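Local coordinates for E3 SUMO-protein ligase SIZ1 (Saccharomyces cerevisiae, PDB 3I2D) that acts as an E3 ligase that promotes SUMO attachment to septins and PCNA, its SP-RING zinc finger mediating interaction with the E2 enzyme UBC9, at residues I137-N148 / T165-K176. Numbering follows the deposited sequence.
Sequences IQFPFPNELRCN and TAKPADLTPHLK
Thr165 packs against Phe139 at one end of this contact between two layers of the PINIT domain, a beta-sandwich. Strand 143-147 belongs to one sheet and strand 169-170 to the other. Thr165 O accepts a hydrogen bond from Phe139 N at 2.7 Å, nearly straight at 165°. The same oxygen lies in the plane of the Phe139 ring, at its edge. Thr165 CG2 lies at the edge of the Phe141 ring. Ile137 CD1 meets Pro168 CD at 3.5 Å, the two side chains at about a right angle. Ile137 O receives a CA-H...O contact from Ala166 CA. Between the sheets, Leu145 CD2 packs on Ala169 CB at 3.6 Å, and the Leu145 side chain crosses that of Leu171 at about a right angle. Cys147 has SG anti to its backbone N (chi1 -169°), which carries the sulfur to Leu171 CB at 4.2 Å. Cys147 CB meets His174 CB at 4.0 Å. Asn148 closes the other end. Asn148 ND2 reaches His174 O at 2.6 Å, in the carbonyl plane, and also donates to Asn182 OD1. Its OD1 accepts from Asn183 N. An alanine here would take away the amide and would probably leave His174 O and Asn183 N without these mates. The aliphatic chain of Lys176 lies across Asn148, with Lys176 CG 3.6 Å from Asn148 ND2.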
# COMPACT_ATOMS: atom_id res chain seq x y z
N ILE A 137 -1.36 9.77 -7.02
CA ILE A 137 -0.12 9.83 -7.80
C ILE A 137 -0.53 9.81 -9.26
O ILE A 137 -1.12 8.85 -9.74
CB ILE A 137 0.77 8.64 -7.51
CG1 ILE A 137 1.31 8.75 -6.08
CG2 ILE A 137 1.89 8.57 -8.53
CD1 ILE A 137 2.00 7.49 -5.58
N GLN A 138 -0.23 10.88 -9.97
CA GLN A 138 -0.59 10.95 -11.37
C GLN A 138 0.36 11.75 -12.24
O GLN A 138 0.46 12.97 -12.10
CB GLN A 138 -1.98 11.54 -11.50
CG GLN A 138 -2.59 11.28 -12.85
CD GLN A 138 -3.90 12.00 -13.02
OE1 GLN A 138 -3.93 13.23 -13.13
NE2 GLN A 138 -5.00 11.25 -13.04
N PHE A 139 1.06 11.04 -13.12
CA PHE A 139 1.99 11.61 -14.08
C PHE A 139 1.25 12.01 -15.36
O PHE A 139 0.23 11.43 -15.71
CB PHE A 139 3.03 10.57 -14.47
CG PHE A 139 4.11 10.39 -13.46
CD1 PHE A 139 3.85 9.79 -12.24
CD2 PHE A 139 5.39 10.86 -13.72
CE1 PHE A 139 4.85 9.65 -11.30
CE2 PHE A 139 6.39 10.72 -12.78
CZ PHE A 139 6.13 10.12 -11.57
N PRO A 140 1.74 13.03 -16.08
CA PRO A 140 1.02 13.37 -17.30
C PRO A 140 1.30 12.31 -18.37
O PRO A 140 2.38 11.75 -18.41
CB PRO A 140 1.60 14.73 -17.67
CG PRO A 140 3.00 14.65 -17.15
CD PRO A 140 2.78 14.03 -15.79
N PHE A 141 0.31 12.03 -19.23
CA PHE A 141 0.45 11.05 -20.30
C PHE A 141 0.24 11.75 -21.63
O PHE A 141 -0.67 12.56 -21.78
CB PHE A 141 -0.60 9.96 -20.14
CG PHE A 141 -0.49 8.86 -21.16
CD1 PHE A 141 0.26 7.71 -20.88
CD2 PHE A 141 -1.15 8.96 -22.39
CE1 PHE A 141 0.35 6.68 -21.81
CE2 PHE A 141 -1.06 7.92 -23.33
CZ PHE A 141 -0.31 6.79 -23.05
N PRO A 142 1.08 11.47 -22.63
CA PRO A 142 2.22 10.53 -22.61
C PRO A 142 3.46 11.18 -21.99
O PRO A 142 3.56 12.41 -21.90
CB PRO A 142 2.42 10.23 -24.09
CG PRO A 142 2.18 11.63 -24.70
CD PRO A 142 0.96 12.14 -23.94
N ASN A 143 4.42 10.36 -21.56
CA ASN A 143 5.63 10.91 -20.99
C ASN A 143 6.79 9.96 -21.15
O ASN A 143 6.62 8.78 -21.45
CB ASN A 143 5.43 11.26 -19.51
CG ASN A 143 5.51 10.04 -18.59
OD1 ASN A 143 6.54 9.38 -18.50
ND2 ASN A 143 4.42 9.74 -17.89
N GLU A 144 7.99 10.49 -20.98
CA GLU A 144 9.18 9.68 -21.03
C GLU A 144 10.10 10.20 -19.96
O GLU A 144 10.50 11.36 -19.99
CB GLU A 144 9.88 9.76 -22.37
CG GLU A 144 11.16 8.97 -22.35
CD GLU A 144 11.72 8.74 -23.72
OE1 GLU A 144 11.00 8.12 -24.55
OE2 GLU A 144 12.87 9.17 -23.97
N LEU A 145 10.43 9.34 -19.01
CA LEU A 145 11.30 9.72 -17.91
C LEU A 145 12.69 9.12 -18.10
O LEU A 145 12.84 7.94 -18.42
CB LEU A 145 10.72 9.24 -16.58
CG LEU A 145 11.46 9.66 -15.31
CD1 LEU A 145 11.39 11.17 -15.12
CD2 LEU A 145 10.82 8.95 -14.14
N ARG A 146 13.70 9.96 -17.91
CA ARG A 146 15.08 9.54 -18.03
C ARG A 146 15.87 9.98 -16.82
O ARG A 146 15.67 11.08 -16.29
CB ARG A 146 15.72 10.14 -19.28
CG ARG A 146 15.46 9.37 -20.55
CD ARG A 146 16.01 10.10 -21.77
NE ARG A 146 15.74 9.33 -22.98
CZ ARG A 146 16.37 8.21 -23.30
NH1 ARG A 146 17.33 7.73 -22.52
NH2 ARG A 146 16.04 7.55 -24.40
N CYS A 147 16.76 9.11 -16.38
CA CYS A 147 17.64 9.41 -15.26
C CYS A 147 19.04 9.17 -15.79
O CYS A 147 19.37 8.05 -16.20
CB CYS A 147 17.37 8.49 -14.08
SG CYS A 147 18.22 9.06 -12.62
N ASN A 148 19.86 10.22 -15.78
CA ASN A 148 21.22 10.14 -16.29
C ASN A 148 21.20 9.42 -17.65
O ASN A 148 21.82 8.36 -17.83
CB ASN A 148 22.13 9.41 -15.30
CG ASN A 148 22.16 10.08 -13.94
OD1 ASN A 148 22.20 11.31 -13.83
ND2 ASN A 148 22.16 9.27 -12.88
N THR A 165 1.36 5.75 -15.08
CA THR A 165 1.09 7.15 -14.74
C THR A 165 0.50 7.29 -13.34
O THR A 165 0.42 8.39 -12.81
CB THR A 165 0.13 7.81 -15.77
OG1 THR A 165 -1.05 7.01 -15.91
CG2 THR A 165 0.80 7.96 -17.14
N ALA A 166 0.13 6.17 -12.73
CA ALA A 166 -0.46 6.22 -11.40
C ALA A 166 0.39 5.66 -10.26
O ALA A 166 -0.13 5.26 -9.22
CB ALA A 166 -1.81 5.53 -11.42
N LYS A 167 1.70 5.60 -10.44
CA LYS A 167 2.56 5.09 -9.38
C LYS A 167 3.92 5.74 -9.54
O LYS A 167 4.33 6.07 -10.65
CB LYS A 167 2.69 3.56 -9.45
CG LYS A 167 3.31 3.01 -10.72
CD LYS A 167 3.06 1.51 -10.85
CE LYS A 167 3.49 0.97 -12.20
NZ LYS A 167 3.34 -0.52 -12.30
N PRO A 168 4.63 5.94 -8.43
CA PRO A 168 5.96 6.56 -8.48
C PRO A 168 6.98 5.78 -9.32
O PRO A 168 6.83 4.57 -9.56
CB PRO A 168 6.35 6.63 -7.01
CG PRO A 168 5.74 5.37 -6.46
CD PRO A 168 4.37 5.38 -7.09
N ALA A 169 8.01 6.48 -9.77
CA ALA A 169 9.05 5.87 -10.58
C ALA A 169 10.35 5.70 -9.78
O ALA A 169 10.81 6.63 -9.13
CB ALA A 169 9.30 6.73 -11.81
N ASP A 170 10.91 4.50 -9.83
CA ASP A 170 12.14 4.16 -9.12
C ASP A 170 13.35 4.65 -9.90
O ASP A 170 13.71 4.05 -10.92
CB ASP A 170 12.24 2.64 -8.98
CG ASP A 170 13.16 2.21 -7.85
OD1 ASP A 170 14.09 2.98 -7.51
OD2 ASP A 170 12.97 1.10 -7.30
N LEU A 171 13.99 5.73 -9.44
CA LEU A 171 15.19 6.28 -10.10
C LEU A 171 16.47 5.59 -9.62
O LEU A 171 17.47 5.56 -10.33
CB LEU A 171 15.37 7.77 -9.78
CG LEU A 171 14.24 8.77 -9.94
CD1 LEU A 171 14.69 10.12 -9.42
CD2 LEU A 171 13.85 8.86 -11.39
N THR A 172 16.41 5.05 -8.41
CA THR A 172 17.53 4.41 -7.74
C THR A 172 18.57 3.60 -8.51
O THR A 172 19.77 3.84 -8.36
CB THR A 172 17.02 3.57 -6.61
OG1 THR A 172 15.90 4.23 -6.01
CG2 THR A 172 18.10 3.39 -5.56
N PRO A 173 18.14 2.62 -9.31
CA PRO A 173 19.15 1.84 -10.04
C PRO A 173 19.93 2.60 -11.11
O PRO A 173 20.82 2.03 -11.74
CB PRO A 173 18.33 0.69 -10.64
CG PRO A 173 16.98 1.31 -10.86
CD PRO A 173 16.79 2.09 -9.56
N HIS A 174 19.63 3.88 -11.32
CA HIS A 174 20.33 4.66 -12.35
C HIS A 174 21.06 5.87 -11.81
O HIS A 174 21.48 6.74 -12.57
CB HIS A 174 19.34 5.09 -13.43
CG HIS A 174 18.54 3.96 -13.99
ND1 HIS A 174 19.11 2.98 -14.78
CD2 HIS A 174 17.26 3.60 -13.79
CE1 HIS A 174 18.20 2.06 -15.04
NE2 HIS A 174 17.07 2.41 -14.45
N LEU A 175 21.18 5.96 -10.49
CA LEU A 175 21.90 7.07 -9.90
C LEU A 175 23.38 6.88 -10.23
O LEU A 175 23.83 5.74 -10.44
CB LEU A 175 21.73 7.10 -8.37
CG LEU A 175 20.42 7.64 -7.80
CD1 LEU A 175 20.43 7.45 -6.29
CD2 LEU A 175 20.26 9.11 -8.15
N LYS A 176 24.14 7.97 -10.29
CA LYS A 176 25.57 7.89 -10.57
C LYS A 176 26.28 7.76 -9.21
O LYS A 176 25.65 7.92 -8.16
CB LYS A 176 26.04 9.14 -11.32
CG LYS A 176 25.76 9.11 -12.81
CD LYS A 176 26.25 10.39 -13.50
CE LYS A 176 26.06 10.34 -15.01
NZ LYS A 176 26.73 9.14 -15.60